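Local coordinates for nitrogenase molybdenum-iron protein alpha chain (Clostridium pasteurianum, PDB 4WES), which forms, with the beta chain, the molybdenum-iron component of nitrogenase, which reduces dinitrogen to ammonia and carries the iron-molybdenum cofactor and the [8Fe-7S] cluster, at residues 334-339 against 355-361; 136-142 against 167-172; 274-280 against 404-409. All blocks are in the same frame, centred on the assembly; numbering follows the deposited sequence.

Contact 1 (334-339 against 355-361); sequences LQGKTA and LKSFGVD
Val-360 reaches the 334-339 segment with both of its methyls, and its first torsion decides which goes where. With CG1 trans to the backbone N (chi1 173°), that methyl lies against Ala-339, CG1 to CB 3.6 Å, while CG2, beside the N, turns to Leu-334 and sits 3.9 Å from its CB. Leu-334 and Phe-358 share the other setting, each with CG trans to its own carbonyl carbon (chi1 -59° and -66°). The two side chains run side by side in the same direction, and CD1 of the leucine touches CD2 of the ring at 3.6 Å, approaching obliquely.

Above this apolar layer the backbones are stitched together. Gly-336 N, in the type II turn that runs from Leu-334 to Lys-337, donates to Gly-359 O at 2.9 Å from well above the carbonyl plane. Gly-359 itself ends helix 352-357 in a Schellman motif, and its CA passes 3.9 Å from CB of Gln-335, leaving little room between the two turns. Farther along, Asp-361 N meets Lys-337 O at 2.9 Å, and Ala-339 N bonds to Asp-361 O; these two bonds flank Thr-338 and begin the parallel pairing of strands 338-343 and 361-367. The carboxylate of Asp-361 looks elsewhere, with OD1 bonded to His-435, and Leu-503 and Ile-507 of helix 492-507 pack on Leu-334.

Chemically the contact has two layers: backbone N-H and C=O groups of two turns and two strand starts satisfy one another, while the side chains of Leu-334, Ala-339, Phe-358 and Val-360 are buried. No charged pair joins the segments, so their cohesion comes from backbone bonds and apolar packing.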
loop_
_atom_site.group_PDB
_atom_site.type_symbol
_atom_site.label_atom_id
_atom_site.label_comp_id
_atom_site.label_asym_id
_atom_site.label_seq_id
_atom_site.Cartn_x
_atom_site.Cartn_y
_atom_site.Cartn_z
ATOM N N LEU A 334 11.260 26.153 21.765
ATOM C CA LEU A 334 11.676 25.196 22.783
ATOM C C LEU A 334 12.115 25.818 24.088
ATOM O O LEU A 334 12.214 25.107 25.090
ATOM C CB LEU A 334 12.791 24.289 22.255
ATOM C CG LEU A 334 12.430 23.478 21.029
ATOM C CD1 LEU A 334 13.712 22.860 20.471
ATOM C CD2 LEU A 334 11.381 22.433 21.350
ATOM N N GLN A 335 12.367 27.121 24.120
ATOM C CA GLN A 335 12.948 27.663 25.318
ATOM C C GLN A 335 12.012 27.485 26.513
ATOM O O GLN A 335 10.785 27.597 26.405
ATOM C CB GLN A 335 13.416 29.103 25.172
ATOM C CG GLN A 335 12.319 30.062 24.945
ATOM C CD GLN A 335 12.865 31.462 24.635
ATOM O OE1 GLN A 335 13.993 31.809 25.010
ATOM N NE2 GLN A 335 12.076 32.254 23.946
ATOM N N GLY A 336 12.623 27.232 27.659
ATOM C CA GLY A 336 11.866 27.023 28.893
ATOM C C GLY A 336 11.435 25.625 29.151
ATOM O O GLY A 336 10.828 25.358 30.197
ATOM N N LYS A 337 11.710 24.716 28.236
ATOM C CA LYS A 337 11.377 23.320 28.443
ATOM C C LYS A 337 12.520 22.597 29.131
ATOM O O LYS A 337 13.650 23.095 29.195
ATOM C CB LYS A 337 11.049 22.692 27.101
ATOM C CG LYS A 337 9.826 23.332 26.494
ATOM C CD LYS A 337 9.455 22.776 25.172
ATOM C CE LYS A 337 8.366 23.553 24.514
ATOM N NZ LYS A 337 7.097 23.392 25.259
ATOM N N THR A 338 12.222 21.432 29.683
ATOM C CA THR A 338 13.200 20.630 30.409
ATOM C C THR A 338 13.415 19.280 29.725
ATOM O O THR A 338 12.535 18.727 29.060
ATOM C CB THR A 338 12.748 20.386 31.872
ATOM O OG1 THR A 338 11.498 19.705 31.845
ATOM C CG2 THR A 338 12.649 21.694 32.625
ATOM N N ALA A 339 14.617 18.743 29.951
ATOM C CA ALA A 339 15.045 17.504 29.307
ATOM C C ALA A 339 15.797 16.609 30.267
ATOM O O ALA A 339 16.466 17.076 31.204
ATOM C CB ALA A 339 15.914 17.812 28.096
ATOM N N LEU A 355 21.106 21.607 23.252
ATOM C CA LEU A 355 19.886 21.835 24.035
ATOM C C LEU A 355 19.935 23.167 24.775
ATOM O O LEU A 355 18.944 23.913 24.797
ATOM C CB LEU A 355 19.660 20.688 25.004
ATOM C CG LEU A 355 19.317 19.355 24.328
ATOM C CD1 LEU A 355 19.197 18.257 25.361
ATOM C CD2 LEU A 355 18.046 19.435 23.511
ATOM N N LYS A 356 21.092 23.482 25.358
ATOM C CA LYS A 356 21.196 24.727 26.103
ATOM C C LYS A 356 21.003 25.934 25.179
ATOM O O LYS A 356 20.319 26.891 25.549
ATOM C CB LYS A 356 22.549 24.824 26.795
ATOM C CG LYS A 356 22.654 26.031 27.716
ATOM C CD LYS A 356 23.917 26.014 28.552
ATOM C CE LYS A 356 24.011 27.267 29.421
ATOM N NZ LYS A 356 25.369 27.340 30.021
ATOM N N SER A 357 21.568 25.890 23.977
ATOM C CA SER A 357 21.357 26.957 23.021
ATOM C C SER A 357 19.903 27.127 22.610
ATOM O O SER A 357 19.464 28.259 22.344
ATOM C CB SER A 357 22.204 26.749 21.763
ATOM O OG SER A 357 23.579 26.869 22.047
ATOM N N PHE A 358 19.132 26.042 22.618
ATOM C CA PHE A 358 17.707 26.092 22.315
ATOM C C PHE A 358 16.863 26.569 23.521
ATOM O O PHE A 358 15.643 26.705 23.399
ATOM C CB PHE A 358 17.181 24.701 21.919
ATOM C CG PHE A 358 17.718 24.114 20.619
ATOM C CD1 PHE A 358 18.581 24.802 19.759
ATOM C CD2 PHE A 358 17.319 22.853 20.268
ATOM C CE1 PHE A 358 18.996 24.189 18.591
ATOM C CE2 PHE A 358 17.738 22.246 19.118
ATOM C CZ PHE A 358 18.587 22.915 18.270
ATOM N N GLY A 359 17.514 26.824 24.650
ATOM C CA GLY A 359 16.811 27.245 25.855
ATOM C C GLY A 359 16.218 26.112 26.657
ATOM O O GLY A 359 15.348 26.353 27.499
ATOM N N VAL A 360 16.670 24.878 26.388
ATOM C CA VAL A 360 16.191 23.686 27.083
ATOM C C VAL A 360 17.118 23.410 28.268
ATOM O O VAL A 360 18.326 23.501 28.160
ATOM C CB VAL A 360 16.142 22.501 26.133
ATOM C CG1 VAL A 360 15.814 21.203 26.863
ATOM C CG2 VAL A 360 15.138 22.751 25.013
ATOM N N ASP A 361 16.512 23.096 29.415
ATOM C CA ASP A 361 17.212 22.873 30.659
ATOM C C ASP A 361 17.372 21.383 30.910
ATOM O O ASP A 361 16.375 20.684 31.168
ATOM C CB ASP A 361 16.385 23.534 31.781
ATOM C CG ASP A 361 16.976 23.368 33.147
ATOM O OD1 ASP A 361 18.068 22.794 33.306
ATOM O OD2 ASP A 361 16.312 23.862 34.107
#

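Contact 2 (136-142 against 167-172); sequences PAAIGVY and IPVHAF
Tyr-142 lies alongside Phe-172, and its ring can be followed outward atom by atom. CB leaves strand 138-143 on the face that also carries His-170 and Phe-172, and CG stands trans to the carbonyl carbon (chi1 -60°). CD1 of Tyr-142 comes next, 3.9 Å from CB of Phe-172. The closest approach is that of Tyr-142 CE1 to Phe-172 CD1, 3.3 Å. CZ passes the same CD1 at 3.8 Å. At the tip, OH is 3.7 Å from CE1 of Phe-172, but its hydrogen-bond partner is ND1 of His-71, on the neighbouring strand 69-74. Phe-172, its partner in the parallel register, has nearly the same first torsion and an equivalent ring rotation. The rings are almost parallel, 5° apart, yet displaced enough that little of one lies over the other, with centroids separated by 4.9 Å.

The other face of the sheet is aliphatic: Ile-139 CG2 meets Val-169 CG1 at 4.2 Å, and Ile-139, Val-169 and Ala-171 face helix 154-165. At the start of the strands, CD1 of Ile-167 reaches back to the ring of Pro-136, 3.9 Å from its CG. Between the faces runs a regular ladder in which Ile-139 and Val-141 each donate and accept one bond, as in His-170 N to Ile-139 O at 2.8 Å.

Strand 169-172 is the outermost strand, within this chain, of a four-stranded parallel sheet, joined to strand 138-143 by a beta-alpha-beta crossover through helix 154-165, the layout of a Rossmann-like alpha/beta domain.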
loop_
_atom_site.group_PDB
_atom_site.type_symbol
_atom_site.label_atom_id
_atom_site.label_comp_id
_atom_site.label_asym_id
_atom_site.label_seq_id
_atom_site.Cartn_x
_atom_site.Cartn_y
_atom_site.Cartn_z
ATOM N N PRO A 136 38.019 -9.206 0.139
ATOM C CA PRO A 136 38.013 -7.934 0.842
ATOM C C PRO A 136 39.437 -7.444 1.197
ATOM O O PRO A 136 40.420 -8.167 1.001
ATOM C CB PRO A 136 37.227 -8.276 2.107
ATOM C CG PRO A 136 37.692 -9.687 2.380
ATOM C CD PRO A 136 37.750 -10.342 1.032
ATOM N N ALA A 137 39.527 -6.258 1.782
ATOM C CA ALA A 137 40.801 -5.728 2.232
ATOM C C ALA A 137 41.367 -6.536 3.398
ATOM O O ALA A 137 42.575 -6.635 3.591
ATOM C CB ALA A 137 40.642 -4.279 2.617
ATOM N N ALA A 138 40.460 -7.065 4.218
ATOM C CA ALA A 138 40.781 -7.798 5.455
ATOM C C ALA A 138 39.530 -8.522 5.881
ATOM O O ALA A 138 38.431 -8.197 5.421
ATOM C CB ALA A 138 41.275 -6.874 6.545
ATOM N N ILE A 139 39.713 -9.471 6.775
ATOM C CA ILE A 139 38.612 -10.197 7.419
ATOM C C ILE A 139 38.755 -10.058 8.907
ATOM O O ILE A 139 39.865 -10.142 9.445
ATOM C CB ILE A 139 38.606 -11.675 6.975
ATOM C CG1 ILE A 139 38.304 -11.749 5.468
ATOM C CG2 ILE A 139 37.625 -12.510 7.811
ATOM C CD1 ILE A 139 38.483 -13.118 4.840
ATOM N N GLY A 140 37.638 -9.797 9.597
ATOM C CA GLY A 140 37.604 -9.855 11.050
ATOM C C GLY A 140 36.829 -11.075 11.512
ATOM O O GLY A 140 35.868 -11.489 10.865
ATOM N N VAL A 141 37.244 -11.631 12.654
ATOM C CA VAL A 141 36.577 -12.744 13.301
ATOM C C VAL A 141 36.254 -12.325 14.717
ATOM O O VAL A 141 37.160 -11.938 15.465
ATOM C CB VAL A 141 37.481 -13.965 13.381
ATOM C CG1 VAL A 141 36.761 -15.085 14.126
ATOM C CG2 VAL A 141 37.913 -14.395 11.987
ATOM N N TYR A 142 34.975 -12.404 15.106
ATOM C CA TYR A 142 34.519 -11.842 16.360
ATOM C C TYR A 142 33.937 -12.947 17.237
ATOM O O TYR A 142 32.976 -13.613 16.833
ATOM C CB TYR A 142 33.456 -10.752 16.094
ATOM C CG TYR A 142 34.045 -9.657 15.249
ATOM C CD1 TYR A 142 34.704 -8.582 15.803
ATOM C CD2 TYR A 142 34.010 -9.745 13.882
ATOM C CE1 TYR A 142 35.304 -7.623 15.010
ATOM C CE2 TYR A 142 34.633 -8.821 13.058
ATOM C CZ TYR A 142 35.283 -7.749 13.641
ATOM O OH TYR A 142 35.929 -6.807 12.860
ATOM N N ILE A 167 45.790 -12.064 2.908
ATOM C CA ILE A 167 45.271 -10.787 3.408
ATOM C C ILE A 167 45.196 -10.890 4.921
ATOM O O ILE A 167 45.212 -11.983 5.498
ATOM C CB ILE A 167 43.876 -10.386 2.812
ATOM C CG1 ILE A 167 42.783 -11.373 3.209
ATOM C CG2 ILE A 167 44.000 -10.185 1.307
ATOM C CD1 ILE A 167 41.397 -10.831 2.956
ATOM N N PRO A 168 45.067 -9.736 5.588
ATOM C CA PRO A 168 45.019 -9.773 7.050
ATOM C C PRO A 168 43.713 -10.394 7.559
ATOM O O PRO A 168 42.646 -10.164 6.957
ATOM C CB PRO A 168 45.098 -8.306 7.435
ATOM C CG PRO A 168 45.790 -7.612 6.267
ATOM C CD PRO A 168 45.226 -8.368 5.100
ATOM N N VAL A 169 43.805 -11.152 8.641
ATOM C CA VAL A 169 42.638 -11.683 9.337
ATOM C C VAL A 169 42.829 -11.315 10.791
ATOM O O VAL A 169 43.816 -11.700 11.410
ATOM C CB VAL A 169 42.466 -13.199 9.152
ATOM C CG1 VAL A 169 41.176 -13.663 9.770
ATOM C CG2 VAL A 169 42.485 -13.579 7.670
ATOM N N HIS A 170 41.882 -10.579 11.350
ATOM C CA HIS A 170 42.001 -10.054 12.710
ATOM C C HIS A 170 40.981 -10.700 13.619
ATOM O O HIS A 170 39.772 -10.592 13.380
ATOM C CB HIS A 170 41.792 -8.553 12.734
ATOM C CG HIS A 170 42.750 -7.824 11.840
ATOM N ND1 HIS A 170 44.105 -7.863 12.053
ATOM C CD2 HIS A 170 42.566 -7.047 10.755
ATOM C CE1 HIS A 170 44.706 -7.125 11.141
ATOM N NE2 HIS A 170 43.809 -6.635 10.328
ATOM N N ALA A 171 41.477 -11.365 14.654
ATOM C CA ALA A 171 40.612 -11.990 15.668
ATOM C C ALA A 171 40.368 -11.060 16.851
ATOM O O ALA A 171 41.274 -10.392 17.332
ATOM C CB ALA A 171 41.230 -13.300 16.145
ATOM N N PHE A 172 39.145 -11.102 17.378
ATOM C CA PHE A 172 38.759 -10.298 18.529
ATOM C C PHE A 172 38.058 -11.181 19.542
ATOM O O PHE A 172 36.987 -11.727 19.242
ATOM C CB PHE A 172 37.808 -9.168 18.115
ATOM C CG PHE A 172 38.404 -8.204 17.129
ATOM C CD1 PHE A 172 38.391 -8.457 15.780
ATOM C CD2 PHE A 172 38.990 -7.022 17.566
ATOM C CE1 PHE A 172 38.946 -7.585 14.861
ATOM C CE2 PHE A 172 39.544 -6.124 16.660
ATOM C CZ PHE A 172 39.545 -6.413 15.307
#

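Contact 3 (274-280 against 404-409); sequences ETKYGIP and KYRVVI
Tyr-277 O, near the C-terminal end of helix 263-277, accepts a hydrogen bond from Arg-406 N at 3.0 Å; the donor stands 46° out of the carbonyl plane. The arginine's NH2 lies 3.2 Å from the same oxygen. That group is brought back toward its own chain by the bend at chi2 (-124°), which also lets NH2 donate to Lys-404 O at 2.9 Å. Its other terminal nitrogen, NH1, bonds to Asp-253 O.

Tyr-405 lays its ring along the last turn of the helix. Lys-276 O and water 1 lie at its edge in the ring plane, and CE2 comes within 3.4 Å of Gly-278 N. Tyr-405 OH is 2.7 Å from water 1, which donates to Glu-274 O. A second water links Tyr-277 OH to Lys-404 NZ, while the lysine's aliphatic chain runs beside the Tyr-277 ring, meeting its edge. The third joins Gly-278 O to Val-408 N. Beyond it, Pro-280 CD rests on Val-408 CB at 3.7 Å, and its CG on Ile-409 CD1.

In the fold, the loop before helix 411-419 runs past the end of helix 263-277 and the turn leading into strand 281-283. Met-194 of helix 182-196 touches Lys-276 and Tyr-277, and strand 257-260 meets Ile-279 and Pro-280 through Asn-258 and Leu-257.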
loop_
_atom_site.group_PDB
_atom_site.type_symbol
_atom_site.label_atom_id
_atom_site.label_comp_id
_atom_site.label_asym_id
_atom_site.label_seq_id
_atom_site.Cartn_x
_atom_site.Cartn_y
_atom_site.Cartn_z
ATOM N N GLU A 274 49.560 8.892 20.711
ATOM C CA GLU A 274 50.423 9.908 21.272
ATOM C C GLU A 274 51.735 9.285 21.770
ATOM O O GLU A 274 52.819 9.803 21.497
ATOM C CB GLU A 274 49.745 10.693 22.398
ATOM C CG GLU A 274 50.598 11.846 22.909
ATOM C CD GLU A 274 49.915 12.789 23.857
ATOM O OE1 GLU A 274 48.705 12.653 24.097
ATOM O OE2 GLU A 274 50.627 13.637 24.402
ATOM N N THR A 275 51.658 8.161 22.501
ATOM C CA THR A 275 52.860 7.545 23.031
ATOM C C THR A 275 53.776 7.028 21.911
ATOM O O THR A 275 55.005 7.210 21.951
ATOM C CB THR A 275 52.469 6.390 23.945
ATOM O OG1 THR A 275 51.676 6.919 25.013
ATOM C CG2 THR A 275 53.675 5.657 24.446
ATOM N N LYS A 276 53.190 6.330 20.938
ATOM C CA LYS A 276 53.979 5.617 19.939
ATOM C C LYS A 276 54.485 6.536 18.825
ATOM O O LYS A 276 55.618 6.381 18.374
ATOM C CB LYS A 276 53.177 4.463 19.350
ATOM C CG LYS A 276 53.951 3.627 18.339
ATOM C CD LYS A 276 53.207 2.340 17.975
ATOM C CE LYS A 276 53.952 1.549 16.917
ATOM N NZ LYS A 276 53.341 0.224 16.664
ATOM N N TYR A 277 53.643 7.464 18.381
ATOM C CA TYR A 277 53.943 8.314 17.218
ATOM C C TYR A 277 54.236 9.788 17.560
ATOM O O TYR A 277 54.766 10.506 16.717
ATOM C CB TYR A 277 52.799 8.230 16.190
ATOM C CG TYR A 277 52.588 6.857 15.657
ATOM C CD1 TYR A 277 53.545 6.241 14.836
ATOM C CD2 TYR A 277 51.450 6.120 15.973
ATOM C CE1 TYR A 277 53.377 4.951 14.360
ATOM C CE2 TYR A 277 51.285 4.859 15.492
ATOM C CZ TYR A 277 52.229 4.264 14.684
ATOM O OH TYR A 277 52.030 2.990 14.224
ATOM N N GLY A 278 53.832 10.227 18.749
ATOM C CA GLY A 278 53.970 11.637 19.118
ATOM C C GLY A 278 52.795 12.478 18.671
ATOM O O GLY A 278 52.827 13.686 18.814
ATOM N N ILE A 279 51.733 11.851 18.138
ATOM C CA ILE A 279 50.593 12.603 17.639
ATOM C C ILE A 279 49.711 13.041 18.797
ATOM O O ILE A 279 49.182 12.190 19.527
ATOM C CB ILE A 279 49.805 11.774 16.625
ATOM C CG1 ILE A 279 50.670 11.350 15.426
ATOM C CG2 ILE A 279 48.558 12.524 16.167
ATOM C CD1 ILE A 279 50.089 10.208 14.624
ATOM N N PRO A 280 49.532 14.363 18.980
ATOM C CA PRO A 280 48.675 14.858 20.063
ATOM C C PRO A 280 47.219 14.666 19.728
ATOM O O PRO A 280 46.840 14.483 18.571
ATOM C CB PRO A 280 49.037 16.339 20.134
ATOM C CG PRO A 280 49.476 16.683 18.755
ATOM C CD PRO A 280 50.117 15.457 18.187
ATOM N N LYS A 404 59.444 6.264 13.661
ATOM C CA LYS A 404 58.285 7.093 13.263
ATOM C C LYS A 404 57.874 8.144 14.289
ATOM O O LYS A 404 57.070 9.035 13.962
ATOM C CB LYS A 404 57.055 6.205 12.996
ATOM C CG LYS A 404 57.249 5.212 11.862
ATOM C CD LYS A 404 56.049 4.287 11.636
ATOM C CE LYS A 404 56.369 3.183 10.618
ATOM N NZ LYS A 404 55.164 2.310 10.420
ATOM N N TYR A 405 58.378 8.044 15.522
ATOM C CA TYR A 405 58.050 9.038 16.547
ATOM C C TYR A 405 58.496 10.409 16.112
ATOM O O TYR A 405 59.607 10.569 15.621
ATOM C CB TYR A 405 58.664 8.679 17.916
ATOM C CG TYR A 405 58.203 9.595 19.019
ATOM C CD1 TYR A 405 58.829 10.827 19.266
ATOM C CD2 TYR A 405 57.084 9.281 19.763
ATOM C CE1 TYR A 405 58.362 11.678 20.256
ATOM C CE2 TYR A 405 56.615 10.125 20.767
ATOM C CZ TYR A 405 57.241 11.320 21.011
ATOM O OH TYR A 405 56.761 12.180 21.980
ATOM N N ARG A 406 57.641 11.411 16.270
ATOM C CA ARG A 406 58.077 12.758 16.027
ATOM C C ARG A 406 57.420 13.746 16.960
ATOM O O ARG A 406 56.363 13.469 17.559
ATOM C CB ARG A 406 57.898 13.159 14.588
ATOM C CG ARG A 406 56.478 13.371 14.220
ATOM C CD ARG A 406 56.265 12.454 13.052
ATOM N NE ARG A 406 54.924 12.284 12.540
ATOM C CZ ARG A 406 54.131 11.220 12.738
ATOM N NH1 ARG A 406 52.997 11.196 12.080
ATOM N NH2 ARG A 406 54.452 10.186 13.536
ATOM N N VAL A 407 58.106 14.864 17.146
ATOM C CA VAL A 407 57.587 15.945 17.938
ATOM C C VAL A 407 56.688 16.750 17.017
ATOM O O VAL A 407 57.133 17.280 16.003
ATOM C CB VAL A 407 58.734 16.837 18.482
ATOM C CG1 VAL A 407 58.140 18.042 19.219
ATOM C CG2 VAL A 407 59.634 15.996 19.378
ATOM N N VAL A 408 55.408 16.788 17.336
ATOM C CA VAL A 408 54.457 17.522 16.515
ATOM C C VAL A 408 54.234 18.907 17.094
ATOM O O VAL A 408 54.496 19.901 16.436
ATOM C CB VAL A 408 53.137 16.757 16.403
ATOM C CG1 VAL A 408 52.141 17.544 15.556
ATOM C CG2 VAL A 408 53.405 15.381 15.800
ATOM N N ILE A 409 53.760 18.981 18.337
ATOM C CA ILE A 409 53.663 20.237 19.046
ATOM C C ILE A 409 54.684 20.193 20.179
ATOM O O ILE A 409 54.604 19.346 21.073
ATOM C CB ILE A 409 52.247 20.502 19.603
ATOM C CG1 ILE A 409 51.165 20.361 18.511
ATOM C CG2 ILE A 409 52.208 21.868 20.276
ATOM C CD1 ILE A 409 49.735 20.529 19.023
HETATM O O HOH W 1 54.457 11.417 23.077
HETATM O O HOH W 2 54.008 1.699 12.958
HETATM O O HOH W 3 54.451 15.591 19.736
#

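How the contacts relate
From the N terminus, contact 2 closes first: residues 136-142 and 167-172 pair across a short, mostly helical excursion within the first parallel sheet. The chain next builds a second parallel sheet and opens contact 3 at 274-280, which does not close until 404-409. Within that long loop, contact 1 opens and closes, joining the ends of helices 306-334 and 352-357 and the starts of adjacent strands 338-343 and 361-367 of the mixed sheet; contact 2 is in series with both. Contact 3 brings a later loop back to the end of helix 263-277 and the turn into strand 281-283 of the second sheet. Contacts 1 and 2 lie on opposite sides of the chain's centre, and no two contacts touch.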